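Local coordinates for protein ORF 37 (Human herpesvirus 8 type M, PDB 3POV) that cuts double- and single-stranded DNA as a magnesium-binding endonuclease and exonuclease, processing branched viral DNA intermediates to promote production of packaged unit-length genomes, at residues S342-L347 / F363-F368; T348-T353 / Q417-C422. All blocks are in the same frame, centred on the assembly; numbering follows the deposited sequence.

Contact 1: residues S342-L347 / F363-F368; sequences SDVYVL and FKANLF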
ATOM      1  N   SER A 342     -14.126  -1.076 -15.767  1.00 48.32           N
ATOM      2  CA  SER A 342     -14.345  -1.461 -14.380  1.00 42.00           C
ATOM      3  C   SER A 342     -15.528  -2.410 -14.266  1.00 41.30           C
ATOM      4  O   SER A 342     -16.322  -2.539 -15.195  1.00 43.42           O
ATOM      5  CB  SER A 342     -14.623  -0.229 -13.518  1.00 41.81           C
ATOM      6  OG  SER A 342     -13.517   0.649 -13.472  1.00 39.91           O
ATOM      7  N   ASP A 343     -15.637  -3.075 -13.121  1.00 40.74           N
ATOM      8  CA  ASP A 343     -16.829  -3.835 -12.776  1.00 40.76           C
ATOM      9  C   ASP A 343     -17.529  -3.160 -11.608  1.00 40.80           C
ATOM     10  O   ASP A 343     -16.939  -2.960 -10.544  1.00 40.06           O
ATOM     11  CB  ASP A 343     -16.475  -5.273 -12.402  1.00 48.67           C
ATOM     12  CG  ASP A 343     -15.956  -6.068 -13.579  1.00 60.78           C
ATOM     13  OD1 ASP A 343     -16.763  -6.400 -14.473  1.00 61.29           O
ATOM     14  OD2 ASP A 343     -14.741  -6.366 -13.609  1.00 70.01           O
ATOM     15  N   VAL A 344     -18.790  -2.800 -11.814  1.00 42.66           N
ATOM     16  CA  VAL A 344     -19.584  -2.143 -10.779  1.00 36.63           C
ATOM     17  C   VAL A 344     -20.519  -3.140 -10.098  1.00 34.32           C
ATOM     18  O   VAL A 344     -21.317  -3.803 -10.753  1.00 47.01           O
ATOM     19  CB  VAL A 344     -20.422  -0.992 -11.373  1.00 34.48           C
ATOM     20  CG1 VAL A 344     -21.107  -0.208 -10.268  1.00 33.10           C
ATOM     21  CG2 VAL A 344     -19.543  -0.075 -12.214  1.00 25.79           C
ATOM     22  N   TYR A 345     -20.415  -3.248  -8.781  1.00 31.95           N
ATOM     23  CA  TYR A 345     -21.292  -4.132  -8.022  1.00 37.18           C
ATOM     24  C   TYR A 345     -22.234  -3.350  -7.119  1.00 34.71           C
ATOM     25  O   TYR A 345     -21.810  -2.733  -6.145  1.00 36.51           O
ATOM     26  CB  TYR A 345     -20.485  -5.116  -7.171  1.00 44.07           C
ATOM     27  CG  TYR A 345     -19.555  -5.992  -7.965  1.00 46.71           C
ATOM     28  CD1 TYR A 345     -19.946  -7.258  -8.378  1.00 53.94           C
ATOM     29  CD2 TYR A 345     -18.287  -5.551  -8.309  1.00 47.77           C
ATOM     30  CE1 TYR A 345     -19.097  -8.062  -9.113  1.00 57.50           C
ATOM     31  CE2 TYR A 345     -17.431  -6.344  -9.041  1.00 57.79           C
ATOM     32  CZ  TYR A 345     -17.840  -7.599  -9.440  1.00 62.84           C
ATOM     33  OH  TYR A 345     -16.982  -8.391 -10.169  1.00 69.61           O
ATOM     34  N   VAL A 346     -23.517  -3.379  -7.453  1.00 37.94           N
ATOM     35  CA  VAL A 346     -24.544  -2.831  -6.583  1.00 33.13           C
ATOM     36  C   VAL A 346     -24.862  -3.876  -5.523  1.00 35.33           C
ATOM     37  O   VAL A 346     -25.246  -5.000  -5.842  1.00 36.67           O
ATOM     38  CB  VAL A 346     -25.829  -2.479  -7.371  1.00 34.81           C
ATOM     39  CG1 VAL A 346     -26.958  -2.080  -6.415  1.00 30.84           C
ATOM     40  CG2 VAL A 346     -25.554  -1.370  -8.374  1.00 28.15           C
ATOM     41  N   LEU A 347     -24.690  -3.510  -4.259  1.00 37.27           N
ATOM     42  CA  LEU A 347     -24.935  -4.445  -3.169  1.00 42.80           C
ATOM     43  C   LEU A 347     -26.378  -4.349  -2.683  1.00 46.56           C
ATOM     44  O   LEU A 347     -26.971  -3.268  -2.688  1.00 43.36           O
ATOM     45  CB  LEU A 347     -23.974  -4.174  -2.010  1.00 39.45           C
ATOM     46  CG  LEU A 347     -22.488  -4.189  -2.385  1.00 33.77           C
ATOM     47  CD1 LEU A 347     -21.624  -3.825  -1.194  1.00 28.74           C
ATOM     48  CD2 LEU A 347     -22.098  -5.544  -2.939  1.00 30.46           C
ATOM     49  N   PHE A 363     -22.447  -4.894 -13.346  1.00 41.93           N
ATOM     50  CA  PHE A 363     -22.310  -4.446 -14.724  1.00 41.90           C
ATOM     51  C   PHE A 363     -20.974  -3.763 -14.958  1.00 52.16           C
ATOM     52  O   PHE A 363     -20.338  -3.273 -14.025  1.00 60.36           O
ATOM     53  CB  PHE A 363     -23.464  -3.524 -15.125  1.00 31.22           C
ATOM     54  CG  PHE A 363     -23.600  -2.302 -14.256  1.00 39.89           C
ATOM     55  CD1 PHE A 363     -23.112  -1.072 -14.677  1.00 39.28           C
ATOM     56  CD2 PHE A 363     -24.220  -2.382 -13.020  1.00 46.42           C
ATOM     57  CE1 PHE A 363     -23.242   0.052 -13.878  1.00 42.39           C
ATOM     58  CE2 PHE A 363     -24.349  -1.262 -12.216  1.00 48.99           C
ATOM     59  CZ  PHE A 363     -23.859  -0.042 -12.646  1.00 44.86           C
ATOM     60  N   LYS A 364     -20.548  -3.741 -16.212  1.00 54.78           N
ATOM     61  CA  LYS A 364     -19.305  -3.088 -16.567  1.00 56.91           C
ATOM     62  C   LYS A 364     -19.546  -1.607 -16.823  1.00 56.87           C
ATOM     63  O   LYS A 364     -20.668  -1.188 -17.113  1.00 57.72           O
ATOM     64  CB  LYS A 364     -18.686  -3.763 -17.789  1.00 59.95           C
ATOM     65  CG  LYS A 364     -18.543  -5.273 -17.638  1.00 64.95           C
ATOM     66  CD  LYS A 364     -17.396  -5.816 -18.473  1.00 68.37           C
ATOM     67  CE  LYS A 364     -16.060  -5.645 -17.762  1.00 65.11           C
ATOM     68  NZ  LYS A 364     -15.778  -6.761 -16.817  1.00 59.03           N
ATOM     69  N   ALA A 365     -18.489  -0.813 -16.694  1.00 55.99           N
ATOM     70  CA  ALA A 365     -18.572   0.614 -16.968  1.00 54.88           C
ATOM     71  C   ALA A 365     -17.251   1.127 -17.526  1.00 58.06           C
ATOM     72  O   ALA A 365     -16.183   0.773 -17.030  1.00 55.95           O
ATOM     73  CB  ALA A 365     -18.957   1.385 -15.707  1.00 40.60           C
ATOM     74  N   ASN A 366     -17.332   1.957 -18.561  1.00 58.99           N
ATOM     75  CA  ASN A 366     -16.154   2.626 -19.098  1.00 58.96           C
ATOM     76  C   ASN A 366     -15.665   3.731 -18.164  1.00 53.69           C
ATOM     77  O   ASN A 366     -15.685   4.917 -18.505  1.00 49.34           O
ATOM     78  CB  ASN A 366     -16.427   3.175 -20.502  1.00 64.73           C
ATOM     79  CG  ASN A 366     -17.652   4.069 -20.552  1.00 64.67           C
ATOM     80  OD1 ASN A 366     -18.513   4.010 -19.676  1.00 66.52           O
ATOM     81  ND2 ASN A 366     -17.735   4.901 -21.582  1.00 61.28           N
ATOM     82  N   LEU A 367     -15.252   3.321 -16.971  1.00 47.61           N
ATOM     83  CA  LEU A 367     -14.578   4.201 -16.031  1.00 46.74           C
ATOM     84  C   LEU A 367     -13.190   3.624 -15.770  1.00 44.17           C
ATOM     85  O   LEU A 367     -13.034   2.416 -15.615  1.00 43.96           O
ATOM     86  CB  LEU A 367     -15.379   4.324 -14.731  1.00 42.47           C
ATOM     87  CG  LEU A 367     -16.752   4.990 -14.880  1.00 46.63           C
ATOM     88  CD1 LEU A 367     -17.525   4.998 -13.569  1.00 43.63           C
ATOM     89  CD2 LEU A 367     -16.593   6.402 -15.420  1.00 47.33           C
ATOM     90  N   PHE A 368     -12.183   4.483 -15.732  1.00 40.93           N
ATOM     91  CA  PHE A 368     -10.814   4.008 -15.610  1.00 43.85           C
ATOM     92  C   PHE A 368     -10.077   4.681 -14.461  1.00 42.42           C
ATOM     93  O   PHE A 368     -10.489   5.732 -13.975  1.00 41.38           O
ATOM     94  CB  PHE A 368     -10.061   4.212 -16.930  1.00 44.95           C
ATOM     95  CG  PHE A 368     -10.765   3.625 -18.125  1.00 57.60           C
ATOM     96  CD1 PHE A 368     -10.750   2.257 -18.355  1.00 57.56           C
ATOM     97  CD2 PHE A 368     -11.446   4.441 -19.017  1.00 58.42           C
ATOM     98  CE1 PHE A 368     -11.402   1.715 -19.450  1.00 56.83           C
ATOM     99  CE2 PHE A 368     -12.097   3.905 -20.113  1.00 56.06           C
ATOM    100  CZ  PHE A 368     -12.076   2.540 -20.331  1.00 55.52           C
TER
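Strand 342-347 and the 363-365 part of strand 359-369 pair antiparallel: Val344 and Phe363 exchange two backbone hydrogen bonds, from Val344 N to Phe363 O (2.7 Å) and from Phe363 N to Val344 O (3.0 Å), whereas in the next hydrogen-bonded pair Ala365 N to Ser342 O is sound and Ser342 N to Ala365 O weak. Val344 and Phe363 share one face of the sheet, where CB of Val344 sits 3.9 Å from the Phe363 ring centroid, a CH-pi contact over the ring face. The ring reaches it because CG of Phe363 is tucked between its backbone N and carbonyl carbon (chi1 58°), which folds the ring across the neighbouring strand. The two methyls of Val344 diverge, CG1 to Phe363 CZ at 3.6 Å and CG2 to the small Ala365 CB, while Val346 CG2 comes to the ring edge. Beta-branched valine is at home in an extended strand, and its two methyls let it touch both neighbours at once. The two strands form a beta hairpin within the large mixed sheet of this PD-(D/E)XK-family nuclease; strand 435-443 pairs with 342-347 along its other edge, and Leu279 of helix 276-283 packs on Val344 and Phe363. On the other face, at the non-hydrogen-bonded pair, flexible Lys364 bends at its last two torsions to bring NZ to Asp343 OD1 (2.6 Å), meeting the carboxylate on its syn side; Arg362 also bridges to OD1. Ser342 OG, small enough for a buried site, bonds to Leu367 O (2.8 Å) from above the carbonyl plane and also to Thr442 OG1, holding the last residue of the inverse gamma turn centred on Asn366.

Contact 2: residues T348-T353 / Q417-C422; sequences TDPQDT and QDPVNC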
ATOM      1  N   THR A 348     -26.942  -5.477  -2.265  1.00 42.55           N
ATOM      2  CA  THR A 348     -28.278  -5.468  -1.686  1.00 41.09           C
ATOM      3  C   THR A 348     -28.286  -4.685  -0.380  1.00 38.31           C
ATOM      4  O   THR A 348     -27.399  -4.842   0.461  1.00 40.96           O
ATOM      5  CB  THR A 348     -28.833  -6.896  -1.424  1.00 46.63           C
ATOM      6  OG1 THR A 348     -28.113  -7.513  -0.347  1.00 48.17           O
ATOM      7  CG2 THR A 348     -28.734  -7.757  -2.670  1.00 42.92           C
ATOM      8  N   ASP A 349     -29.291  -3.831  -0.228  1.00 42.54           N
ATOM      9  CA  ASP A 349     -29.564  -3.150   1.030  1.00 36.66           C
ATOM     10  C   ASP A 349     -30.032  -4.185   2.046  1.00 37.28           C
ATOM     11  O   ASP A 349     -30.988  -4.919   1.790  1.00 45.54           O
ATOM     12  CB  ASP A 349     -30.646  -2.095   0.812  1.00 40.64           C
ATOM     13  CG  ASP A 349     -30.881  -1.238   2.034  1.00 44.93           C
ATOM     14  OD1 ASP A 349     -30.761  -1.755   3.159  1.00 51.34           O
ATOM     15  OD2 ASP A 349     -31.191  -0.044   1.863  1.00 48.20           O
ATOM     16  N   PRO A 350     -29.345  -4.263   3.194  1.00 36.64           N
ATOM     17  CA  PRO A 350     -29.617  -5.266   4.231  1.00 39.73           C
ATOM     18  C   PRO A 350     -30.954  -5.030   4.928  1.00 42.07           C
ATOM     19  O   PRO A 350     -31.484  -5.931   5.581  1.00 40.00           O
ATOM     20  CB  PRO A 350     -28.458  -5.071   5.218  1.00 33.25           C
ATOM     21  CG  PRO A 350     -28.023  -3.665   5.016  1.00 34.66           C
ATOM     22  CD  PRO A 350     -28.209  -3.396   3.550  1.00 36.74           C
ATOM     23  N   GLN A 351     -31.485  -3.822   4.790  1.00 47.80           N
ATOM     24  CA  GLN A 351     -32.798  -3.496   5.330  1.00 52.60           C
ATOM     25  C   GLN A 351     -33.894  -4.211   4.539  1.00 56.26           C
ATOM     26  O   GLN A 351     -34.899  -4.639   5.105  1.00 61.30           O
ATOM     27  CB  GLN A 351     -33.019  -1.987   5.300  1.00 53.24           C
ATOM     28  CG  GLN A 351     -34.322  -1.529   5.921  1.00 63.52           C
ATOM     29  CD  GLN A 351     -34.445  -0.021   5.935  1.00 71.52           C
ATOM     30  OE1 GLN A 351     -33.458   0.692   5.750  1.00 70.11           O
ATOM     31  NE2 GLN A 351     -35.658   0.475   6.155  1.00 75.85           N
ATOM     32  N   ASP A 352     -33.688  -4.351   3.233  1.00 53.87           N
ATOM     33  CA  ASP A 352     -34.664  -5.014   2.369  1.00 61.69           C
ATOM     34  C   ASP A 352     -34.468  -6.529   2.312  1.00 59.75           C
ATOM     35  O   ASP A 352     -35.357  -7.257   1.869  1.00 56.48           O
ATOM     36  CB  ASP A 352     -34.602  -4.445   0.948  1.00 66.56           C
ATOM     37  CG  ASP A 352     -34.768  -2.940   0.911  1.00 72.79           C
ATOM     38  OD1 ASP A 352     -34.609  -2.354  -0.182  1.00 72.44           O
ATOM     39  OD2 ASP A 352     -35.053  -2.342   1.971  1.00 77.71           O
ATOM     40  N   THR A 353     -33.306  -7.001   2.753  1.00 55.88           N
ATOM     41  CA  THR A 353     -32.975  -8.421   2.643  1.00 53.59           C
ATOM     42  C   THR A 353     -32.870  -9.105   4.001  1.00 57.98           C
ATOM     43  O   THR A 353     -32.415 -10.245   4.091  1.00 55.31           O
ATOM     44  CB  THR A 353     -31.653  -8.634   1.888  1.00 49.64           C
ATOM     45  OG1 THR A 353     -30.608  -7.926   2.564  1.00 56.54           O
ATOM     46  CG2 THR A 353     -31.763  -8.127   0.457  1.00 44.15           C
ATOM     47  N   GLN A 417     -33.344   2.088  10.967  1.00 42.69           N
ATOM     48  CA  GLN A 417     -33.998   0.855  10.551  1.00 46.85           C
ATOM     49  C   GLN A 417     -33.050  -0.183   9.929  1.00 48.35           C
ATOM     50  O   GLN A 417     -33.493  -1.241   9.483  1.00 46.98           O
ATOM     51  CB  GLN A 417     -35.149   1.167   9.591  1.00 47.49           C
ATOM     52  CG  GLN A 417     -36.241   2.036  10.199  1.00 55.10           C
ATOM     53  CD  GLN A 417     -37.326   2.408   9.201  1.00 52.76           C
ATOM     54  OE1 GLN A 417     -37.750   1.587   8.386  1.00 48.02           O
ATOM     55  NE2 GLN A 417     -37.783   3.655   9.263  1.00 48.48           N
ATOM     56  N   ASP A 418     -31.754   0.110   9.895  1.00 44.32           N
ATOM     57  CA  ASP A 418     -30.786  -0.870   9.398  1.00 43.05           C
ATOM     58  C   ASP A 418     -30.559  -1.976  10.425  1.00 41.08           C
ATOM     59  O   ASP A 418     -30.352  -1.699  11.607  1.00 42.29           O
ATOM     60  CB  ASP A 418     -29.458  -0.200   9.034  1.00 46.49           C
ATOM     61  CG  ASP A 418     -29.496   0.478   7.675  1.00 54.30           C
ATOM     62  OD1 ASP A 418     -29.705  -0.219   6.660  1.00 56.48           O
ATOM     63  OD2 ASP A 418     -29.305   1.709   7.622  1.00 60.91           O
ATOM     64  N   PRO A 419     -30.602  -3.238   9.978  1.00 43.28           N
ATOM     65  CA  PRO A 419     -30.399  -4.350  10.911  1.00 42.52           C
ATOM     66  C   PRO A 419     -29.051  -4.199  11.608  1.00 43.98           C
ATOM     67  O   PRO A 419     -28.072  -3.821  10.960  1.00 40.99           O
ATOM     68  CB  PRO A 419     -30.384  -5.580   9.997  1.00 39.60           C
ATOM     69  CG  PRO A 419     -31.045  -5.140   8.736  1.00 43.83           C
ATOM     70  CD  PRO A 419     -30.702  -3.696   8.583  1.00 45.24           C
ATOM     71  N   VAL A 420     -29.003  -4.476  12.908  1.00 44.51           N
ATOM     72  CA  VAL A 420     -27.771  -4.331  13.675  1.00 45.47           C
ATOM     73  C   VAL A 420     -26.757  -5.409  13.314  1.00 51.46           C
ATOM     74  O   VAL A 420     -25.557  -5.149  13.226  1.00 53.47           O
ATOM     75  CB  VAL A 420     -28.038  -4.397  15.184  1.00 41.12           C
ATOM     76  CG1 VAL A 420     -26.719  -4.429  15.957  1.00 32.62           C
ATOM     77  CG2 VAL A 420     -28.893  -3.218  15.621  1.00 29.53           C
ATOM     78  N   ASN A 421     -27.257  -6.621  13.104  1.00 54.04           N
ATOM     79  CA  ASN A 421     -26.415  -7.769  12.810  1.00 56.13           C
ATOM     80  C   ASN A 421     -26.520  -8.208  11.355  1.00 59.52           C
ATOM     81  O   ASN A 421     -27.294  -9.106  11.020  1.00 58.39           O
ATOM     82  CB  ASN A 421     -26.762  -8.924  13.749  1.00 55.83           C
ATOM     83  CG  ASN A 421     -26.454  -8.601  15.200  1.00 63.13           C
ATOM     84  OD1 ASN A 421     -25.412  -8.021  15.511  1.00 64.23           O
ATOM     85  ND2 ASN A 421     -27.360  -8.979  16.096  1.00 66.17           N
ATOM     86  N   CYS A 422     -25.736  -7.562  10.495  1.00 62.94           N
ATOM     87  CA  CYS A 422     -25.718  -7.880   9.074  1.00 57.10           C
ATOM     88  C   CYS A 422     -24.772  -9.035   8.783  1.00 52.57           C
ATOM     89  O   CYS A 422     -23.877  -9.330   9.572  1.00 58.09           O
ATOM     90  CB  CYS A 422     -25.305  -6.658   8.256  1.00 55.12           C
ATOM     91  SG  CYS A 422     -26.463  -5.282   8.328  1.00 55.01           S
TER
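The side-chain amides of Gln351 and Gln417 cross obliquely, their planes 59° apart: NE2 of Gln351 comes 3.3 Å from OE1 of Gln417, at an angle too poor for a hydrogen bond, and also touches Gln417 CB. Gln351 reaches there fully stretched, CG anti to its backbone N (chi1 -176°), with its CG lying 3.7 Å from Gln417 O. The carboxylates of Asp349 and Asp418 have planes only 24° apart, while the side chains cross at about a right angle, with their OD1 atoms 4.0 Å apart. Such like charges would probably repel, but cations attend both: Lys257 bridges to Asp349 OD2, and Arg412 to Asp418 OD2, which Gly415 N also donates to. Here two loops of the nuclease fold meet, the turn of the 342-347/359-369 hairpin and the excursion after strand 403-412. An Asx turn shapes the first: Asp349 OD1 accepts from Gln351 N at 2.7 Å, on the anti side of the carboxylate. Pro350, whose ring restricts phi, suits the bend and offers a compact apolar surface. Its CB rests 3.7 Å from buried Cys422 SG, and its carbonyl O approaches Pro419 CG at 3.3 Å.

From the N terminus, the chain first forms the helical region and the strands around the metal site, including 243-250, then, after further helices and short strands, enters strand 342-347, the first half of contact 1. It runs straight on into 348-353, the first half of contact 2, turns, and returns through 359-369, where 363-368 closes the hairpin as contact 1. Helix 374-388 and strand 403-412 follow before 417-422 closes the much longer loop of contact 2. The two closures therefore cross rather than nest. Contact 1 fixes the hairpin's strands side by side within the large sheet; contact 2, its centre about 23 Å from that of contact 1, ties the hairpin's turn to the loop between strands 403-412 and 423-424.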